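Local coordinates for protein AtxE2 (Asticcacaulis excentricus, PDB 5TXE) that hydrolyses the isopeptide bond of the lasso peptides astexin-2 and astexin-3, recognising their threaded loop and releasing linear peptides, at residues A[434-439]-A[522-527]; A[465-470]-A[497-502]; A[528-533]-A[546-551]. The protein carries 1 engineered substitution. One frame throughout, in Å; residues are numbered along the deposited sequence.

Contact 1 (A[434-439]-A[522-527]). Engineered in segment 522-527: Ala527 (natural residue Ser).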
loop_
_atom_site.group_PDB
_atom_site.type_symbol
_atom_site.label_atom_id
_atom_site.label_comp_id
_atom_site.label_asym_id
_atom_site.label_seq_id
_atom_site.Cartn_x
_atom_site.Cartn_y
_atom_site.Cartn_z
ATOM N N VAL A 434 21.014 -6.455 -2.199
ATOM C CA VAL A 434 20.062 -5.971 -1.195
ATOM C C VAL A 434 18.664 -6.407 -1.608
ATOM O O VAL A 434 18.252 -6.221 -2.761
ATOM C CB VAL A 434 20.110 -4.438 -1.077
ATOM C CG1 VAL A 434 18.989 -3.948 -0.174
ATOM C CG2 VAL A 434 21.475 -4.012 -0.568
ATOM N N ILE A 435 17.931 -6.970 -0.663
ATOM C CA ILE A 435 16.569 -7.453 -0.900
ATOM C C ILE A 435 15.562 -6.448 -0.327
ATOM O O ILE A 435 15.660 -6.073 0.855
ATOM C CB ILE A 435 16.369 -8.819 -0.267
ATOM C CG1 ILE A 435 17.377 -9.820 -0.847
ATOM C CG2 ILE A 435 14.981 -9.289 -0.523
ATOM C CD1 ILE A 435 17.452 -11.115 -0.067
ATOM N N VAL A 436 14.640 -6.002 -1.194
ATOM C CA VAL A 436 13.555 -5.106 -0.867
ATOM C C VAL A 436 12.245 -5.901 -1.028
ATOM O O VAL A 436 12.083 -6.600 -2.027
ATOM C CB VAL A 436 13.566 -3.899 -1.755
ATOM C CG1 VAL A 436 12.405 -2.978 -1.491
ATOM C CG2 VAL A 436 14.842 -3.162 -1.597
ATOM N N GLN A 437 11.328 -5.791 -0.058
ATOM C CA GLN A 437 10.090 -6.525 -0.050
ATOM C C GLN A 437 8.845 -5.589 -0.006
ATOM O O GLN A 437 8.975 -4.415 0.302
ATOM C CB GLN A 437 10.047 -7.410 1.194
ATOM C CG GLN A 437 11.299 -8.169 1.517
ATOM C CD GLN A 437 11.087 -9.045 2.734
ATOM O OE1 GLN A 437 10.335 -10.030 2.685
ATOM N NE2 GLN A 437 11.704 -8.678 3.843
ATOM N N TYR A 438 7.622 -6.094 -0.204
ATOM C CA TYR A 438 7.320 -7.474 -0.588
ATOM C C TYR A 438 6.324 -7.537 -1.727
ATOM O O TYR A 438 5.690 -8.579 -1.918
ATOM C CB TYR A 438 6.768 -8.295 0.575
ATOM C CG TYR A 438 5.688 -7.628 1.423
ATOM C CD1 TYR A 438 4.324 -7.760 1.107
ATOM C CD2 TYR A 438 6.029 -6.865 2.550
ATOM C CE1 TYR A 438 3.358 -7.161 1.886
ATOM C CE2 TYR A 438 5.059 -6.283 3.333
ATOM C CZ TYR A 438 3.730 -6.438 3.021
ATOM O OH TYR A 438 2.778 -5.862 3.814
ATOM N N SER A 439 6.194 -6.423 -2.457
ATOM C CA SER A 439 5.469 -6.408 -3.702
ATOM C C SER A 439 6.253 -5.684 -4.777
ATOM O O SER A 439 6.890 -4.646 -4.538
ATOM C CB SER A 439 4.039 -5.872 -3.630
ATOM O OG SER A 439 3.924 -4.835 -2.742
ATOM N N GLY A 522 22.102 -8.295 1.912
ATOM C CA GLY A 522 21.362 -7.462 2.822
ATOM C C GLY A 522 19.886 -7.694 2.671
ATOM O O GLY A 522 19.405 -7.959 1.572
ATOM N N LEU A 523 19.158 -7.544 3.776
ATOM C CA LEU A 523 17.744 -7.725 3.762
ATOM C C LEU A 523 17.034 -6.532 4.421
ATOM O O LEU A 523 17.463 -6.111 5.475
ATOM C CB LEU A 523 17.398 -8.999 4.507
ATOM C CG LEU A 523 15.959 -9.372 4.628
ATOM C CD1 LEU A 523 15.346 -9.707 3.270
ATOM C CD2 LEU A 523 15.824 -10.574 5.549
ATOM N N THR A 524 15.945 -6.047 3.792
ATOM C CA THR A 524 15.157 -4.962 4.311
ATOM C C THR A 524 13.722 -5.454 4.492
ATOM O O THR A 524 13.305 -6.378 3.843
ATOM C CB THR A 524 15.104 -3.728 3.411
ATOM O OG1 THR A 524 14.417 -4.016 2.200
ATOM C CG2 THR A 524 16.460 -3.252 3.073
ATOM N N GLY A 525 12.982 -4.831 5.388
ATOM C CA GLY A 525 11.561 -5.104 5.507
ATOM C C GLY A 525 10.772 -4.060 6.291
ATOM O O GLY A 525 11.302 -3.411 7.193
ATOM N N LEU A 526 9.528 -3.878 5.881
ATOM C CA LEU A 526 8.537 -3.088 6.564
ATOM C C LEU A 526 7.242 -3.894 6.568
ATOM O O LEU A 526 6.919 -4.600 5.617
ATOM C CB LEU A 526 8.346 -1.762 5.842
ATOM C CG LEU A 526 7.245 -0.864 6.397
ATOM C CD1 LEU A 526 7.642 0.594 6.176
ATOM C CD2 LEU A 526 5.901 -1.104 5.721
ATOM N N ALA A 527 6.502 -3.805 7.666
ATOM C CA ALA A 527 5.229 -4.506 7.835
ATOM C C ALA A 527 5.456 -6.029 7.771
ATOM O O ALA A 527 6.282 -6.543 8.509
ATOM C CB ALA A 527 4.213 -4.006 6.813
HETATM O O HOH W 1 11.688 -3.967 2.044
HETATM O O HOH W 2 8.902 -4.856 3.395
#
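Ile435 and Thr524 meet across two neighbouring parallel strands of the alpha/beta-hydrolase sheet, where strand 521-525 leads to the nucleophile elbow at Ala527, engineered here from serine and placed at the N-cap of the following helix. Ile435 O is gripped twice. Thr524 N makes the backbone bond, whereas Thr524 OG1 reaches Ile435 O at 2.8 Å, in the carbonyl plane and on a lone pair. With OG1 between its own backbone N and carbonyl carbon (chi1 66°), the hydroxyl faces Ile435 O and CG2 is left toward Val434 CG1. On the other face of the sheet, Leu523 CD1 lies against Ile435 CB at 3.8 Å, the two side chains crossing obliquely. Past the paired strands, the side chain of Gln437 takes over the bonding: its NE2 reaches Thr524 O at 2.8 Å, almost straight at 177° and with the acceptor in the amide plane. Tyr438, which follows a cis peptide bond and stabilises the alkoxide intermediate, turns its ring edge to the chain leading to the nucleophile; it also meets an aromatic side chain of the bound peptide edge-to-face. Leu526 O lies in the ring plane, 3.4 Å from Tyr438 CE2, and Ala527 CB is 3.8 Å from Tyr438 OH.

Contact 2 (A[465-470]-A[497-502])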
loop_
_atom_site.group_PDB
_atom_site.type_symbol
_atom_site.label_atom_id
_atom_site.label_comp_id
_atom_site.label_asym_id
_atom_site.label_seq_id
_atom_site.Cartn_x
_atom_site.Cartn_y
_atom_site.Cartn_z
ATOM N N LEU A 465 17.139 -7.112 -5.360
ATOM C CA LEU A 465 16.062 -8.008 -5.590
ATOM C C LEU A 465 14.824 -7.373 -5.014
ATOM O O LEU A 465 14.678 -7.262 -3.803
ATOM C CB LEU A 465 16.339 -9.347 -4.937
ATOM C CG LEU A 465 15.246 -10.396 -5.060
ATOM C CD1 LEU A 465 15.019 -10.830 -6.476
ATOM C CD2 LEU A 465 15.647 -11.597 -4.216
ATOM N N SER A 466 13.926 -7.003 -5.897
ATOM C CA SER A 466 12.607 -6.539 -5.543
ATOM C C SER A 466 11.704 -7.761 -5.486
ATOM O O SER A 466 11.186 -8.236 -6.506
ATOM C CB SER A 466 12.122 -5.531 -6.585
ATOM O OG SER A 466 10.866 -5.011 -6.253
ATOM N N PHE A 467 11.525 -8.244 -4.265
ATOM C CA PHE A 467 10.823 -9.479 -3.941
ATOM C C PHE A 467 9.347 -9.346 -3.915
ATOM O O PHE A 467 8.824 -8.456 -3.286
ATOM C CB PHE A 467 11.226 -9.874 -2.528
ATOM C CG PHE A 467 10.659 -11.161 -2.040
ATOM C CD1 PHE A 467 10.738 -12.318 -2.794
ATOM C CD2 PHE A 467 10.148 -11.236 -0.770
ATOM C CE1 PHE A 467 10.230 -13.526 -2.311
ATOM C CE2 PHE A 467 9.655 -12.443 -0.262
ATOM C CZ PHE A 467 9.717 -13.592 -1.028
ATOM N N HIS A 468 8.673 -10.242 -4.621
ATOM C CA HIS A 468 7.251 -10.282 -4.587
ATOM C C HIS A 468 6.876 -11.508 -3.833
ATOM O O HIS A 468 6.979 -12.606 -4.308
ATOM C CB HIS A 468 6.646 -10.319 -5.961
ATOM C CG HIS A 468 5.180 -10.139 -5.924
ATOM N ND1 HIS A 468 4.593 -8.888 -6.023
ATOM C CD2 HIS A 468 4.171 -11.023 -5.715
ATOM C CE1 HIS A 468 3.281 -9.011 -5.894
ATOM N NE2 HIS A 468 2.994 -10.297 -5.724
ATOM N N SER A 469 6.428 -11.318 -2.630
ATOM C CA SER A 469 6.163 -12.431 -1.776
ATOM C C SER A 469 5.197 -13.433 -2.431
ATOM O O SER A 469 4.170 -13.042 -2.962
ATOM C CB SER A 469 5.538 -11.920 -0.488
ATOM O OG SER A 469 5.677 -12.944 0.461
ATOM N N PRO A 470 5.480 -14.738 -2.320
ATOM C CA PRO A 470 4.602 -15.657 -3.011
ATOM C C PRO A 470 3.357 -16.042 -2.223
ATOM O O PRO A 470 3.256 -15.798 -1.003
ATOM C CB PRO A 470 5.499 -16.885 -3.179
ATOM C CG PRO A 470 6.273 -16.901 -1.916
ATOM C CD PRO A 470 6.599 -15.445 -1.682
ATOM N N TRP A 497 8.397 -19.854 6.985
ATOM C CA TRP A 497 9.448 -20.714 6.361
ATOM C C TRP A 497 9.352 -20.765 4.833
ATOM O O TRP A 497 10.345 -20.781 4.140
ATOM C CB TRP A 497 9.379 -22.128 6.887
ATOM C CG TRP A 497 10.015 -22.326 8.191
ATOM C CD1 TRP A 497 9.399 -22.613 9.415
ATOM C CD2 TRP A 497 11.407 -22.340 8.424
ATOM N NE1 TRP A 497 10.367 -22.784 10.377
ATOM C CE2 TRP A 497 11.603 -22.618 9.789
ATOM C CE3 TRP A 497 12.516 -22.131 7.606
ATOM C CZ2 TRP A 497 12.850 -22.683 10.343
ATOM C CZ3 TRP A 497 13.758 -22.207 8.163
ATOM C CH2 TRP A 497 13.924 -22.477 9.515
ATOM N N ASN A 498 8.146 -20.831 4.299
ATOM C CA ASN A 498 7.987 -20.821 2.823
ATOM C C ASN A 498 8.545 -19.525 2.237
ATOM O O ASN A 498 9.184 -19.501 1.146
ATOM C CB ASN A 498 6.499 -20.933 2.469
ATOM C CG ASN A 498 6.216 -20.769 0.952
ATOM O OD1 ASN A 498 6.862 -21.397 0.093
ATOM N ND2 ASN A 498 5.222 -19.919 0.631
ATOM N N ILE A 499 8.275 -18.418 2.930
ATOM C CA ILE A 499 8.869 -17.154 2.499
ATOM C C ILE A 499 10.391 -17.166 2.556
ATOM O O ILE A 499 11.085 -16.768 1.609
ATOM C CB ILE A 499 8.261 -15.965 3.276
ATOM C CG1 ILE A 499 6.818 -15.814 2.839
ATOM C CG2 ILE A 499 9.024 -14.675 2.947
ATOM C CD1 ILE A 499 5.968 -15.064 3.820
ATOM N N LEU A 500 10.925 -17.598 3.675
ATOM C CA LEU A 500 12.381 -17.571 3.830
ATOM C C LEU A 500 13.056 -18.506 2.816
ATOM O O LEU A 500 14.084 -18.153 2.199
ATOM C CB LEU A 500 12.762 -17.977 5.216
ATOM C CG LEU A 500 14.251 -18.081 5.484
ATOM C CD1 LEU A 500 14.959 -16.775 5.305
ATOM C CD2 LEU A 500 14.481 -18.555 6.887
ATOM N N HIS A 501 12.462 -19.682 2.625
ATOM C CA HIS A 501 13.017 -20.634 1.653
ATOM C C HIS A 501 12.931 -20.083 0.275
ATOM O O HIS A 501 13.826 -20.310 -0.536
ATOM C CB HIS A 501 12.274 -21.951 1.700
ATOM C CG HIS A 501 12.555 -22.802 2.901
ATOM N ND1 HIS A 501 13.805 -22.929 3.473
ATOM C CD2 HIS A 501 11.742 -23.620 3.602
ATOM C CE1 HIS A 501 13.746 -23.773 4.485
ATOM N NE2 HIS A 501 12.503 -24.203 4.588
ATOM N N THR A 502 11.896 -19.308 -0.019
ATOM C CA THR A 502 11.812 -18.675 -1.348
ATOM C C THR A 502 12.898 -17.663 -1.544
ATOM O O THR A 502 13.484 -17.588 -2.599
ATOM C CB THR A 502 10.450 -18.007 -1.582
ATOM O OG1 THR A 502 9.423 -18.967 -1.402
ATOM C CG2 THR A 502 10.331 -17.423 -2.975
#
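Asn498 O is gripped by two donors of one residue, Thr502, whose OG1 binds it at 2.6 Å and whose N makes the ordinary helical bond at 3.0 Å, the two reaching it from opposite faces of the carbonyl plane. The rotamer that allows the hydroxyl bond sends the threonine's two branches to different partners across the contact. Its hydroxyl comes up to the proline ring, Thr502 OG1 3.8 Å from Pro470 CG, while CG2, anti to the backbone N, comes to the Phe467 ring edge in its plane, 4.0 Å from Phe467 CE1. Ile499 presents its CG2 at another part of that edge, 4.0 Å from Phe467 CE2, and both side chains cross the phenylalanine at about a right angle. One face of the ring carries the backbone of Ser469, whose CA stands 3.7 Å above the plane of the Phe467 ring, offset toward the rim. Asn409 ND2 gives Thr502 OG1 a further partner. Helix 494-512 of the alpha/beta-hydrolase domain thus packs on strand 463-467 and the chain that follows, with Val415 of strand 414-421 beside Pro470 and Thr502, and Thr532 of helix 528-539 against Ile499.

Contact 3 (A[528-533]-A[546-551])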
loop_
_atom_site.group_PDB
_atom_site.type_symbol
_atom_site.label_atom_id
_atom_site.label_comp_id
_atom_site.label_asym_id
_atom_site.label_seq_id
_atom_site.Cartn_x
_atom_site.Cartn_y
_atom_site.Cartn_z
ATOM N N ASP A 528 4.840 -6.730 6.833
ATOM C CA ASP A 528 4.987 -8.167 6.796
ATOM C C ASP A 528 6.429 -8.526 6.477
ATOM O O ASP A 528 6.939 -9.477 6.971
ATOM C CB ASP A 528 3.980 -8.825 5.848
ATOM C CG ASP A 528 3.880 -10.346 6.091
ATOM O OD1 ASP A 528 3.519 -10.716 7.226
ATOM O OD2 ASP A 528 4.251 -11.148 5.190
ATOM N N GLY A 529 7.121 -7.667 5.752
ATOM C CA GLY A 529 8.518 -7.845 5.486
ATOM C C GLY A 529 9.380 -7.677 6.695
ATOM O O GLY A 529 10.460 -8.264 6.736
ATOM N N ALA A 530 8.930 -6.875 7.680
ATOM C CA ALA A 530 9.684 -6.766 8.901
ATOM C C ALA A 530 9.684 -8.094 9.628
ATOM O O ALA A 530 10.695 -8.486 10.196
ATOM C CB ALA A 530 9.116 -5.705 9.807
ATOM N N THR A 531 8.528 -8.738 9.662
ATOM C CA THR A 531 8.405 -10.049 10.322
ATOM C C THR A 531 9.399 -11.028 9.663
ATOM O O THR A 531 10.064 -11.841 10.319
ATOM C CB THR A 531 6.971 -10.547 10.181
ATOM O OG1 THR A 531 6.053 -9.524 10.607
ATOM C CG2 THR A 531 6.700 -11.795 10.977
ATOM N N THR A 532 9.511 -10.936 8.348
ATOM C CA THR A 532 10.398 -11.814 7.610
ATOM C C THR A 532 11.819 -11.497 7.979
ATOM O O THR A 532 12.621 -12.367 8.087
ATOM C CB THR A 532 10.147 -11.684 6.079
ATOM O OG1 THR A 532 8.903 -12.294 5.762
ATOM C CG2 THR A 532 11.231 -12.307 5.262
ATOM N N VAL A 533 12.141 -10.240 8.168
ATOM C CA VAL A 533 13.477 -9.920 8.597
ATOM C C VAL A 533 13.799 -10.536 9.926
ATOM O O VAL A 533 14.896 -11.045 10.114
ATOM C CB VAL A 533 13.692 -8.440 8.760
ATOM C CG1 VAL A 533 15.062 -8.157 9.345
ATOM C CG2 VAL A 533 13.564 -7.755 7.400
ATOM N N ALA A 546 21.037 -6.035 7.781
ATOM C CA ALA A 546 19.614 -5.853 7.656
ATOM C C ALA A 546 19.155 -4.484 8.113
ATOM O O ALA A 546 19.846 -3.824 8.911
ATOM C CB ALA A 546 18.883 -6.942 8.383
ATOM N N VAL A 547 18.015 -4.058 7.556
ATOM C CA VAL A 547 17.318 -2.887 7.935
ATOM C C VAL A 547 15.860 -3.253 8.080
ATOM O O VAL A 547 15.338 -4.009 7.275
ATOM C CB VAL A 547 17.456 -1.788 6.897
ATOM C CG1 VAL A 547 16.650 -0.561 7.325
ATOM C CG2 VAL A 547 18.929 -1.398 6.750
ATOM N N THR A 548 15.206 -2.759 9.140
ATOM C CA THR A 548 13.764 -2.939 9.327
ATOM C C THR A 548 13.141 -1.613 9.776
ATOM O O THR A 548 13.817 -0.800 10.391
ATOM C CB THR A 548 13.478 -4.078 10.313
ATOM O OG1 THR A 548 12.095 -4.249 10.426
ATOM C CG2 THR A 548 13.948 -3.781 11.735
ATOM N N SER A 549 11.885 -1.384 9.487
ATOM C CA SER A 549 11.204 -0.167 9.921
ATOM C C SER A 549 10.547 -0.331 11.293
ATOM O O SER A 549 10.154 0.646 11.908
ATOM C CB SER A 549 10.119 0.176 8.956
ATOM O OG SER A 549 9.078 -0.780 9.094
ATOM N N SER A 550 10.433 -1.549 11.761
ATOM C CA SER A 550 9.863 -1.799 13.055
ATOM C C SER A 550 10.439 -3.059 13.713
ATOM O O SER A 550 11.059 -3.901 13.072
ATOM C CB SER A 550 8.353 -1.961 12.956
ATOM O OG SER A 550 8.025 -3.095 12.160
ATOM N N CYS A 551 10.222 -3.142 15.017
ATOM C CA CYS A 551 10.577 -4.268 15.823
ATOM C C CYS A 551 9.610 -4.193 17.048
ATOM O O CYS A 551 9.159 -3.096 17.420
ATOM C CB CYS A 551 12.057 -4.167 16.193
ATOM S SG CYS A 551 12.817 -5.748 16.643
#
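Thr548 holds OG1 anti to its backbone N (chi1 -178°), and Ser550 holds its OG between backbone N and carbonyl carbon (chi1 63°), rotations that bring both hydroxyls to the methyl group of Ala530. Ala530 CB stands 3.4 Å from Thr548 OG1 and 3.7 Å from Ser550 OG. The threonine hydroxyl is also used within its own segment, where Thr548 OG1 donates to Ser550 O at 2.9 Å, in the carbonyl plane and on a lone pair. This bond ties the end of the strand to the turn after it and helps hold the rotation that turns the oxygen to the helix. His534 NE2 also binds Ser550 O, from the next turn of that helix.

Strand 521-525, helix 528-539 and strand 545-548 form a beta-alpha-beta unit of the alpha/beta-hydrolase fold, and this contact lays the first turns of the helix on its second strand. The axes of 528-533 and 546-548 approach to 8.7 Å with their N-to-C directions 143° apart. One turn on from Ala530, Val533 spreads its two branches along the strand. Its CG1 meets Ala546 CB at 4.1 Å and also faces Thr548 CB, whereas Val533 CG2 lies 4.1 Å from Val547 O. Between Ala546 and Thr548, Val547 points the other way, toward Trp656 and Phe657 of helix 643-662. At the far end, the side chain of Ser550 comes within about 4 Å of that of Glu610, a residue inferred to belong to the charge relay system.

Followed from the N terminus, the chain enters contact 1 on strand 431-436 and reaches contact 2 on strand 463-467, its neighbour in the sheet. Contact 2 closes first, when helix 494-512 packs on that strand and the chain after it; its loop is nested within the larger one that contact 1 closes at strand 521-525. Contact 3 follows in series, opening on helix 528-539 and closing on strand 545-548. Probable backbone hydrogen bonds join contacts 1 and 2, Phe467 N with Val436 O, and contacts 1 and 3, Val547 N with Leu523 O. Helices 494-512 and 528-539 pack together, so four adjacent strands and two helices become one continuous core beside the nucleophile position.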